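PDB 3UPV: heat shock protein STI1 from Saccharomyces cerevisiae, which binds Hsp70 and Hsp90 as a co-chaperone, its TPR2B domain holding a C-terminal Hsp70 peptide, and inhibits ATPase activity. Local coordinates for residues M52-A57 against A79-A84; R73-K78 against L95-T100. All blocks are in the same frame, centred on the assembly; numbering follows the deposited sequence.

Interaction 1: M52-A57 against A79-A84; sequences MSFPEA and ATAQIA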
# COMPACT_ATOMS: atom_id res chain seq x y z
N MET A 52 -5.46 -10.58 5.30
CA MET A 52 -5.67 -10.12 6.68
C MET A 52 -4.39 -10.27 7.48
O MET A 52 -4.43 -10.51 8.69
CB MET A 52 -6.88 -10.82 7.41
CG MET A 52 -8.13 -11.04 6.48
SD MET A 52 -8.81 -9.43 6.01
CE MET A 52 -9.91 -9.00 7.36
N SER A 53 -3.25 -10.15 6.81
CA SER A 53 -1.94 -10.21 7.52
C SER A 53 -1.48 -8.78 7.77
O SER A 53 -0.53 -8.25 7.07
CB SER A 53 -0.96 -10.98 6.62
OG SER A 53 -1.28 -12.37 6.67
N PHE A 54 -2.17 -8.10 8.71
CA PHE A 54 -1.95 -6.65 8.83
C PHE A 54 -0.58 -6.11 9.34
O PHE A 54 -0.09 -5.14 8.82
CB PHE A 54 -3.13 -6.02 9.59
CG PHE A 54 -4.45 -6.15 8.84
CD1 PHE A 54 -4.63 -5.46 7.64
CD2 PHE A 54 -5.46 -7.01 9.30
CE1 PHE A 54 -5.82 -5.58 6.93
CE2 PHE A 54 -6.66 -7.17 8.60
CZ PHE A 54 -6.86 -6.44 7.39
N PRO A 55 -0.02 -6.70 10.37
CA PRO A 55 1.35 -6.31 10.87
C PRO A 55 2.38 -6.35 9.72
O PRO A 55 3.09 -5.37 9.52
CB PRO A 55 1.64 -7.37 11.89
CG PRO A 55 0.26 -7.72 12.39
CD PRO A 55 -0.58 -7.80 11.17
N GLU A 56 2.37 -7.45 8.95
CA GLU A 56 3.22 -7.60 7.74
C GLU A 56 2.91 -6.54 6.69
O GLU A 56 3.83 -5.92 6.13
CB GLU A 56 3.12 -9.02 7.19
CG GLU A 56 3.70 -9.97 8.22
CD GLU A 56 2.68 -10.48 9.29
OE1 GLU A 56 3.09 -11.35 10.12
OE2 GLU A 56 1.47 -10.08 9.29
N ALA A 57 1.62 -6.34 6.40
CA ALA A 57 1.25 -5.32 5.42
C ALA A 57 1.75 -3.97 5.86
O ALA A 57 2.29 -3.15 5.06
CB ALA A 57 -0.27 -5.27 5.20
N ALA A 79 -2.59 3.49 6.06
CA ALA A 79 -3.71 4.00 6.87
C ALA A 79 -4.84 3.02 6.88
O ALA A 79 -5.50 2.84 7.92
CB ALA A 79 -4.19 5.31 6.35
N THR A 80 -5.12 2.44 5.71
CA THR A 80 -6.23 1.46 5.59
C THR A 80 -5.92 0.24 6.52
O THR A 80 -6.80 -0.23 7.22
CB THR A 80 -6.54 1.00 4.15
OG1 THR A 80 -5.46 0.24 3.62
CG2 THR A 80 -6.80 2.16 3.23
N ALA A 81 -4.67 -0.25 6.51
CA ALA A 81 -4.27 -1.34 7.39
C ALA A 81 -4.31 -0.91 8.83
O ALA A 81 -4.73 -1.70 9.73
CB ALA A 81 -2.90 -1.91 7.01
N GLN A 82 -3.93 0.32 9.10
CA GLN A 82 -3.98 0.80 10.51
C GLN A 82 -5.45 0.86 11.02
O GLN A 82 -5.76 0.44 12.15
CB GLN A 82 -3.28 2.15 10.69
CG GLN A 82 -1.74 1.99 10.59
CD GLN A 82 -0.98 3.32 10.62
OE1 GLN A 82 -0.02 3.48 11.37
NE2 GLN A 82 -1.45 4.28 9.91
N ILE A 83 -6.38 1.26 10.16
CA ILE A 83 -7.74 1.22 10.56
C ILE A 83 -8.16 -0.24 10.85
O ILE A 83 -8.89 -0.50 11.80
CB ILE A 83 -8.59 1.83 9.46
CG1 ILE A 83 -8.37 3.36 9.48
CG2 ILE A 83 -10.12 1.56 9.57
CD1 ILE A 83 -8.92 4.05 8.32
N ALA A 84 -7.66 -1.18 10.05
CA ALA A 84 -8.08 -2.55 10.23
C ALA A 84 -7.69 -3.10 11.56
O ALA A 84 -8.41 -3.95 12.10
CB ALA A 84 -7.58 -3.43 9.09
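Phe54 lays its ring against Ala84 and Ala81, joining two successive tetratricopeptide repeats of the TPR superhelix. It stands in the first turn of helix 54-67, the second helix of TPR 8, and reaches the C-terminal end of helix 72-84, the first helix of TPR 9. Ala84 CB sits over one face of the ring, 3.6 Å from its centroid and 16° off the normal, a CH-pi contact. The methyl is displaced toward the rim, closest to CE1 and CZ. One helical turn earlier, Ala81 CB meets the same ring obliquely, 4.0 Å from Phe54 CD1. The two alanine methyls thus share one aromatic side chain, and the CA atoms of Phe54 and Ala81 stand 6.0 Å apart. With chi1 at -64°, Phe54 CG lies anti to its own carbonyl carbon; this sends the ring out toward helix 72-84, leaning somewhat toward the N-terminal end of its own helix. Val85 in the following loop also touches Phe54, while Ile58 packs on Ala81 from the next turn of helix 54-67. Replacing Phe54 with an alanine would probably open a gap between the two helix ends and deprive the Ala84 methyl of its CH-pi partner. The opposite ring face is backed by Met52, whose positive phi closes helix 38-50 in a Schellman motif, Met52 C lying 3.8 Å above the plane.

Interaction 2: R73-K78 against L95-T100; sequences RAYIRK and LDAART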
# COMPACT_ATOMS: atom_id res chain seq x y z
N ARG A 73 0.42 6.09 -2.63
CA ARG A 73 -0.38 4.86 -2.43
C ARG A 73 0.04 4.14 -1.18
O ARG A 73 -0.78 3.56 -0.48
CB ARG A 73 -0.22 3.93 -3.61
CG ARG A 73 -1.14 2.71 -3.46
CD ARG A 73 -2.15 2.75 -4.63
NE ARG A 73 -1.59 2.28 -5.87
CZ ARG A 73 -2.13 2.44 -7.10
NH1 ARG A 73 -3.26 3.11 -7.27
NH2 ARG A 73 -1.53 1.93 -8.17
N ALA A 74 1.34 4.16 -0.90
CA ALA A 74 1.86 3.47 0.30
C ALA A 74 1.26 4.07 1.57
O ALA A 74 0.95 3.37 2.51
CB ALA A 74 3.31 3.55 0.31
N TYR A 75 1.12 5.39 1.57
CA TYR A 75 0.53 6.05 2.74
C TYR A 75 -0.95 5.69 2.88
O TYR A 75 -1.40 5.33 4.04
CB TYR A 75 0.66 7.55 2.67
CG TYR A 75 2.06 8.13 2.60
CD1 TYR A 75 2.79 8.44 3.77
CD2 TYR A 75 2.66 8.41 1.37
CE1 TYR A 75 4.08 9.00 3.67
CE2 TYR A 75 3.96 8.90 1.29
CZ TYR A 75 4.65 9.23 2.42
OH TYR A 75 5.90 9.82 2.25
N ILE A 76 -1.68 5.69 1.76
CA ILE A 76 -3.08 5.38 1.83
C ILE A 76 -3.27 3.91 2.26
O ILE A 76 -4.06 3.56 3.18
CB ILE A 76 -3.80 5.65 0.53
CG1 ILE A 76 -3.74 7.14 0.25
CG2 ILE A 76 -5.26 5.12 0.66
CD1 ILE A 76 -4.19 7.51 -1.13
N ARG A 77 -2.45 3.04 1.66
CA ARG A 77 -2.49 1.63 2.06
C ARG A 77 -2.22 1.39 3.54
O ARG A 77 -2.88 0.56 4.23
CB ARG A 77 -1.48 0.89 1.22
CG ARG A 77 -1.86 -0.49 1.14
CD ARG A 77 -0.95 -1.38 0.27
NE ARG A 77 -0.81 -0.98 -1.14
CZ ARG A 77 -1.76 -1.18 -2.05
NH1 ARG A 77 -1.59 -0.84 -3.35
NH2 ARG A 77 -2.89 -1.75 -1.66
N LYS A 78 -1.16 2.00 4.04
CA LYS A 78 -0.84 1.89 5.45
C LYS A 78 -1.99 2.33 6.38
O LYS A 78 -2.27 1.66 7.37
CB LYS A 78 0.34 2.78 5.74
CG LYS A 78 0.78 2.78 7.20
CD LYS A 78 2.02 3.69 7.34
CE LYS A 78 2.33 3.96 8.80
NZ LYS A 78 3.59 4.78 9.00
N LEU A 95 -2.98 9.59 7.41
CA LEU A 95 -3.83 10.20 6.42
C LEU A 95 -3.51 11.67 6.20
O LEU A 95 -3.68 12.19 5.07
CB LEU A 95 -5.30 10.05 6.71
CG LEU A 95 -5.69 8.59 6.57
CD1 LEU A 95 -6.98 8.19 7.38
CD2 LEU A 95 -5.77 8.24 5.08
N ASP A 96 -3.13 12.36 7.28
CA ASP A 96 -2.65 13.78 7.16
C ASP A 96 -1.47 13.90 6.20
O ASP A 96 -1.43 14.78 5.32
CB ASP A 96 -2.24 14.30 8.53
CG ASP A 96 -3.40 14.82 9.32
OD1 ASP A 96 -4.50 15.02 8.74
OD2 ASP A 96 -3.19 15.02 10.54
N ALA A 97 -0.57 12.94 6.30
CA ALA A 97 0.64 12.92 5.47
C ALA A 97 0.32 12.54 4.05
O ALA A 97 0.86 13.16 3.10
CB ALA A 97 1.65 11.96 6.05
N ALA A 98 -0.66 11.62 3.89
CA ALA A 98 -1.11 11.16 2.61
C ALA A 98 -1.81 12.31 1.93
O ALA A 98 -1.63 12.50 0.74
CB ALA A 98 -2.09 9.96 2.75
N ARG A 99 -2.59 13.11 2.67
CA ARG A 99 -3.34 14.19 1.99
C ARG A 99 -2.39 15.24 1.41
O ARG A 99 -2.59 15.76 0.31
CB ARG A 99 -4.31 14.86 2.97
CG ARG A 99 -5.26 15.91 2.31
CD ARG A 99 -6.09 16.67 3.36
NE ARG A 99 -6.58 15.75 4.42
CZ ARG A 99 -6.03 15.66 5.64
NH1 ARG A 99 -6.51 14.81 6.54
NH2 ARG A 99 -5.00 16.44 5.97
N THR A 100 -1.37 15.55 2.19
CA THR A 100 -0.33 16.53 1.80
C THR A 100 0.44 16.08 0.57
O THR A 100 0.55 16.82 -0.39
CB THR A 100 0.63 16.66 2.97
OG1 THR A 100 -0.04 17.34 4.04
CG2 THR A 100 1.98 17.40 2.56
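Tyr75 and Ile76 press on Ala98 where the two helices of TPR 9 pack as an antiparallel helical hairpin. The local axes of 73-78 and 95-100 approach to 8.7 Å, with 154° between their directions, and the small Ala97 and Ala98 are consistent with this close approach: the CA atoms of Tyr75 and Ala98 are 5.4 Å apart. Tyr75 starts the contact at its root, CB lying 3.7 Å from Ala98 CB and little farther from Ala98 CA. From there CG turns beside the backbone N (chi1 -60°), and the ring runs past the second helix instead of into it. Ring atom CD1 comes 4.3 Å from Ala97 CB, a loose apolar contact met obliquely. The side chain is also touched by Ile65 of helix 54-67 and by Lys101, farther along helix 88-106; at the tip, OH is hydrogen-bonded to Pro69 O. Ile76 covers Ala98 from another side, with CG1 4.1 Å from Ala98 CB, and also packs on Ile114 and Leu117 of helix 111-124. On the same helix, Arg73 and Arg77 point to the peptide-binding groove, Arg73 NE in a salt bridge with an acidic side chain of the bound peptide and Arg77 NH1 hydrogen-bonded to its backbone. Along the second helix, Arg99 grips Asp96 end-on in a salt bridge: NH1 and NH2 both bond to OD1, at 3.0 and 3.2 Å, with OD1 nearly in the guanidinium plane.

In the fold
From the N terminus, the chain passes through TPR 7 and the whole of helix 38-50 before reaching 52-57. Residues 73-78 follow at the start of helix 72-84, and 79-84 on the same helix close interaction 1 across 21 intervening residues. The chain then turns into helix 88-106, where 95-100 close interaction 2 back onto 73-78. The two loops therefore cross. Interaction 1 ties TPR 8 to TPR 9, whereas interaction 2 joins the two helices within TPR 9. Helix 72-84 serves both, their centres being about 13 Å apart, and Ala79 CB meets Leu95 CD2 at 3.6 Å between them.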